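Local coordinates for protein copper-transporting ATPase (Sulfolobus solfataricus, PDB 2YJ3) that probably uses ATP hydrolysis to drive copper or related heavy-metal ions across the cell membrane, this chain being the soluble catalytic part of a type IB P-type ATPase, at residues A[38-43]-A[133-138]. The protein carries 1 engineered substitution. Sequence-based numbering, arbitrary orientation.
Sequences TLTYGT and ISDVPR
Arg138 sets CG over the centre of the Tyr41 ring in a CH-pi contact, 4.2 Å from the centroid and 6° off the normal. Val136 CG1 meets the same ring at CD2, 3.7 Å away. Beyond CG the arginine chain runs extended to NE, bringing it to Thr38 O for a weak hydrogen bond (3.0 Å, 129°), while NH2 bonds Gly37 O. Cut back to an alanine here, the side chain would probably lose its packing on the tyrosine and leave the Thr38 and Gly37 carbonyls without these donors. The backbones pair about a single bridge, Thr40 with Pro137: Arg138 N donates almost straight to Leu39 O (2.8 Å, 176°), and Tyr41 N to Val136 O (2.8 Å). One water accepts from Val136 N and lies near the Tyr41 and Thr43 carbonyl oxygens. Thr40 CG2 packs on Asp135 CB at 3.7 Å; OD2 of that aspartate salt-bridges Lys35 NZ and accepts a hydrogen bond from Thr36 OG1, both ATP-site residues. Helix 163-173 adds Leu169 against Leu39, Thr40 and Pro137. The paired chains are the two hinge linkers expected in P-type ATPases between the P-domain, which holds helix 35-39, and the antiparallel N-domain, entered at strand 45-50 and left at strand 126-134.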
loop_
_atom_site.group_PDB
_atom_site.type_symbol
_atom_site.label_atom_id
_atom_site.label_comp_id
_atom_site.label_asym_id
_atom_site.label_seq_id
_atom_site.Cartn_x
_atom_site.Cartn_y
_atom_site.Cartn_z
ATOM N N THR A 38 -2.658 -2.651 3.183
ATOM C CA THR A 38 -3.251 -3.416 4.274
ATOM C C THR A 38 -4.675 -2.975 4.578
ATOM O O THR A 38 -5.602 -3.776 4.503
ATOM C CB THR A 38 -2.391 -3.384 5.549
ATOM O OG1 THR A 38 -2.539 -2.122 6.199
ATOM C CG2 THR A 38 -0.933 -3.629 5.197
ATOM N N LEU A 39 -4.845 -1.697 4.908
ATOM C CA LEU A 39 -6.166 -1.140 5.177
ATOM C C LEU A 39 -6.852 -0.773 3.873
ATOM O O LEU A 39 -8.050 -0.507 3.836
ATOM C CB LEU A 39 -6.052 0.099 6.065
ATOM C CG LEU A 39 -5.642 -0.161 7.513
ATOM C CD1 LEU A 39 -5.512 1.145 8.288
ATOM C CD2 LEU A 39 -6.652 -1.091 8.176
ATOM N N THR A 40 -6.080 -0.755 2.797
ATOM C CA THR A 40 -6.616 -0.436 1.494
ATOM C C THR A 40 -6.134 -1.498 0.540
ATOM O O THR A 40 -5.199 -2.231 0.845
ATOM C CB THR A 40 -6.079 0.915 0.991
ATOM O OG1 THR A 40 -4.666 0.819 0.811
ATOM C CG2 THR A 40 -6.383 2.024 1.983
ATOM N N TYR A 41 -6.760 -1.580 -0.622
ATOM C CA TYR A 41 -6.323 -2.535 -1.621
ATOM C C TYR A 41 -4.931 -2.159 -2.108
ATOM O O TYR A 41 -4.490 -1.017 -1.943
ATOM C CB TYR A 41 -7.328 -2.589 -2.766
ATOM C CG TYR A 41 -8.647 -3.204 -2.338
ATOM C CD1 TYR A 41 -8.823 -4.580 -2.346
ATOM C CD2 TYR A 41 -9.703 -2.412 -1.900
ATOM C CE1 TYR A 41 -10.020 -5.155 -1.946
ATOM C CE2 TYR A 41 -10.904 -2.972 -1.500
ATOM C CZ TYR A 41 -11.055 -4.350 -1.527
ATOM O OH TYR A 41 -12.238 -4.928 -1.132
ATOM N N GLY A 42 -4.232 -3.131 -2.681
ATOM C CA GLY A 42 -2.891 -2.914 -3.177
ATOM C C GLY A 42 -2.849 -2.025 -4.403
ATOM O O GLY A 42 -1.824 -1.409 -4.687
ATOM N N THR A 43 -3.949 -1.954 -5.146
ATOM C CA THR A 43 -3.967 -1.101 -6.329
ATOM C C THR A 43 -4.918 0.095 -6.168
ATOM O O THR A 43 -6.107 -0.069 -5.859
ATOM C CB THR A 43 -4.262 -1.897 -7.635
ATOM O OG1 THR A 43 -4.113 -1.031 -8.774
ATOM C CG2 THR A 43 -5.664 -2.475 -7.614
ATOM N N ILE A 133 -4.888 10.274 -7.831
ATOM C CA ILE A 133 -5.122 8.856 -7.571
ATOM C C ILE A 133 -5.246 8.633 -6.069
ATOM O O ILE A 133 -4.568 9.286 -5.282
ATOM C CB ILE A 133 -4.001 7.941 -8.125
ATOM C CG1 ILE A 133 -2.806 7.907 -7.179
ATOM C CG2 ILE A 133 -3.590 8.352 -9.525
ATOM C CD1 ILE A 133 -2.916 6.852 -6.086
ATOM N N SER A 134 -6.108 7.707 -5.667
ATOM C CA SER A 134 -6.267 7.424 -4.249
ATOM C C SER A 134 -6.357 5.929 -3.956
ATOM O O SER A 134 -6.712 5.128 -4.829
ATOM C CB SER A 134 -7.494 8.151 -3.696
ATOM O OG SER A 134 -8.679 7.557 -4.181
ATOM N N ASP A 135 -6.004 5.563 -2.728
ATOM C CA ASP A 135 -6.168 4.198 -2.252
ATOM C C ASP A 135 -7.649 3.929 -2.004
ATOM O O ASP A 135 -8.413 4.844 -1.693
ATOM C CB ASP A 135 -5.354 3.969 -0.970
ATOM C CG ASP A 135 -3.847 3.782 -1.248
ATOM O OD1 ASP A 135 -3.492 3.299 -2.347
ATOM O OD2 ASP A 135 -3.017 4.113 -0.366
ATOM N N VAL A 136 -8.048 2.673 -2.163
ATOM C CA VAL A 136 -9.417 2.248 -1.900
ATOM C C VAL A 136 -9.443 1.436 -0.608
ATOM O O VAL A 136 -8.760 0.426 -0.492
ATOM C CB VAL A 136 -9.961 1.376 -3.048
ATOM C CG1 VAL A 136 -11.323 0.779 -2.680
ATOM C CG2 VAL A 136 -10.048 2.187 -4.329
ATOM N N PRO A 137 -10.223 1.888 0.380
ATOM C CA PRO A 137 -10.273 1.155 1.651
ATOM C C PRO A 137 -10.844 -0.258 1.503
ATOM O O PRO A 137 -11.689 -0.500 0.640
ATOM C CB PRO A 137 -11.186 2.020 2.532
ATOM C CG PRO A 137 -11.896 2.953 1.584
ATOM C CD PRO A 137 -10.989 3.147 0.412
ATOM N N ARG A 138 -10.358 -1.184 2.322
ATOM C CA ARG A 138 -10.954 -2.513 2.409
ATOM C C ARG A 138 -12.171 -2.472 3.327
ATOM O O ARG A 138 -12.121 -1.895 4.415
ATOM C CB ARG A 138 -9.958 -3.532 2.958
ATOM C CG ARG A 138 -8.770 -3.801 2.078
ATOM C CD ARG A 138 -7.930 -4.928 2.662
ATOM N NE ARG A 138 -6.636 -5.023 1.995
ATOM C CZ ARG A 138 -6.418 -5.717 0.889
ATOM N NH1 ARG A 138 -7.417 -6.394 0.327
ATOM N NH2 ARG A 138 -5.203 -5.736 0.349
HETATM O O HOH W 1 -6.326 0.879 -2.892
#